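Local coordinates for bifunctional enzyme CysN/CysC (Mycobacterium tuberculosis, PDB 4RFV), which carries the adenylyl-sulfate (APS) kinase activity of sulfate activation, phosphorylating APS at its 3' position, at residues W28-S33 with A103-A108. The protein carries 1 engineered substitution. Sequence-based numbering, arbitrary orientation. Where two conformers were deposited one is given.
Sequences WFTGLS and AISPLA
A103 N donates to F29 O (2.9 Å, 171° at the hydrogen), carrying the parallel pairing of strands 25-30 and 98-102 one rung beyond the end of the second strand. The two backbones then stay close: T30 CA lies 3.4 Å from A103 O in a CA-H...O contact, I104 CA makes another to G31 O, and G31 N gives a weak, 3.3 Å hydrogen bond to I104 O. That carbonyl also takes the hydroxyl of T30, OG1 to O 2.8 Å, the donor standing 30° off the carbonyl plane; I104 O thus takes one short bond and one weaker one as segment 103-108 turns away. With OG1 anti to the backbone N (chi1 -180°), T30 reaches this oxygen and also hydrogen-bonds Y164. S105, with positive phi and psi, directs its CB toward the strand, where OG accepts the indole N-H of W28 (NE1 to OG 3.1 Å) close to the ring plane, so the buried indole nitrogen is satisfied. The same ring meets the A103 methyl obliquely, CZ2 to CB 4.1 Å. Farther along, I104 lays CG2 against the G31 carbonyl, 3.3 Å from its O. G31 begins what fits a Walker A P-loop, as expected for this P-loop kinase family; its O is hydrogen-bonded by K37, and a phosphate ion, probably from the crystallisation liquor, lies about 4 Å from the S33 side chain. The contact thus joins the C-terminal end of strand 25-30 to the loop between strand 98-102 and helix 108-121. F29 packs on helix 37-50, while W28 rests on R111 and A114 of helix 108-121, N-capped by L107.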
# COMPACT_ATOMS: atom_id res chain seq x y z
N TRP A 28 5.03 10.80 10.24
CA TRP A 28 6.37 10.37 9.91
C TRP A 28 7.29 10.65 11.10
O TRP A 28 7.51 11.83 11.45
CB TRP A 28 6.82 11.10 8.66
CG TRP A 28 8.12 10.63 8.06
CD1 TRP A 28 9.37 10.92 8.51
CD2 TRP A 28 8.29 9.83 6.90
NE1 TRP A 28 10.32 10.35 7.72
CE2 TRP A 28 9.69 9.65 6.73
CE3 TRP A 28 7.42 9.20 6.02
CZ2 TRP A 28 10.24 8.91 5.67
CZ3 TRP A 28 7.98 8.45 4.96
CH2 TRP A 28 9.37 8.35 4.80
N PHE A 29 7.85 9.61 11.69
CA PHE A 29 8.72 9.75 12.84
C PHE A 29 10.17 9.64 12.33
O PHE A 29 10.53 8.60 11.74
CB PHE A 29 8.48 8.62 13.87
CG PHE A 29 7.09 8.58 14.47
CD1 PHE A 29 6.08 7.92 13.83
CD2 PHE A 29 6.82 9.11 15.72
CE1 PHE A 29 4.81 7.85 14.34
CE2 PHE A 29 5.54 9.03 16.25
CZ PHE A 29 4.53 8.38 15.59
N THR A 30 10.98 10.67 12.58
CA THR A 30 12.37 10.70 12.23
C THR A 30 13.19 10.88 13.50
O THR A 30 12.72 11.47 14.51
CB THR A 30 12.67 11.82 11.21
OG1 THR A 30 14.06 11.83 10.88
CG2 THR A 30 12.19 13.18 11.71
N GLY A 31 14.40 10.33 13.48
CA GLY A 31 15.26 10.38 14.65
C GLY A 31 16.24 9.22 14.61
O GLY A 31 16.02 8.26 13.87
N LEU A 32 17.27 9.31 15.44
CA LEU A 32 18.30 8.27 15.54
C LEU A 32 17.72 6.96 16.04
O LEU A 32 16.74 6.98 16.76
CB LEU A 32 19.39 8.74 16.53
CG LEU A 32 20.23 9.95 16.13
CD1 LEU A 32 21.23 10.36 17.24
CD2 LEU A 32 20.97 9.65 14.86
N SER A 33 18.34 5.83 15.69
CA SER A 33 17.96 4.54 16.30
C SER A 33 18.10 4.72 17.78
O SER A 33 19.00 5.43 18.25
CB SER A 33 18.83 3.36 15.81
OG SER A 33 20.17 3.75 15.55
N ALA A 103 10.97 5.87 10.75
CA ALA A 103 12.05 5.76 9.80
C ALA A 103 13.14 6.68 10.23
O ALA A 103 12.89 7.89 10.43
CB ALA A 103 11.58 6.14 8.41
N ILE A 104 14.36 6.19 10.29
CA ILE A 104 15.44 7.07 10.75
C ILE A 104 15.46 8.34 9.90
O ILE A 104 15.46 9.44 10.47
CB ILE A 104 16.83 6.44 10.75
CG1 ILE A 104 16.88 5.24 11.69
CG2 ILE A 104 17.86 7.46 11.22
CD1 ILE A 104 17.99 4.26 11.30
N SER A 105 15.46 8.17 8.56
CA SER A 105 15.42 9.30 7.61
C SER A 105 16.38 10.44 8.01
O SER A 105 15.98 11.56 8.31
CB SER A 105 14.00 9.80 7.38
OG SER A 105 13.29 10.09 8.54
N PRO A 106 17.66 10.14 7.99
CA PRO A 106 18.62 11.07 8.55
C PRO A 106 18.86 12.38 7.76
O PRO A 106 19.38 13.34 8.33
CB PRO A 106 19.91 10.25 8.59
CG PRO A 106 19.78 9.25 7.54
CD PRO A 106 18.31 8.91 7.47
N LEU A 107 18.52 12.42 6.49
CA LEU A 107 18.75 13.60 5.67
C LEU A 107 17.49 14.38 5.53
O LEU A 107 16.40 13.82 5.33
CB LEU A 107 19.27 13.23 4.30
CG LEU A 107 20.65 12.53 4.30
CD1 LEU A 107 21.00 12.26 2.86
CD2 LEU A 107 21.75 13.35 4.99
N ALA A 108 17.61 15.69 5.64
CA ALA A 108 16.43 16.53 5.40
C ALA A 108 15.75 16.25 4.06
O ALA A 108 14.52 16.27 3.98
CB ALA A 108 16.82 18.01 5.49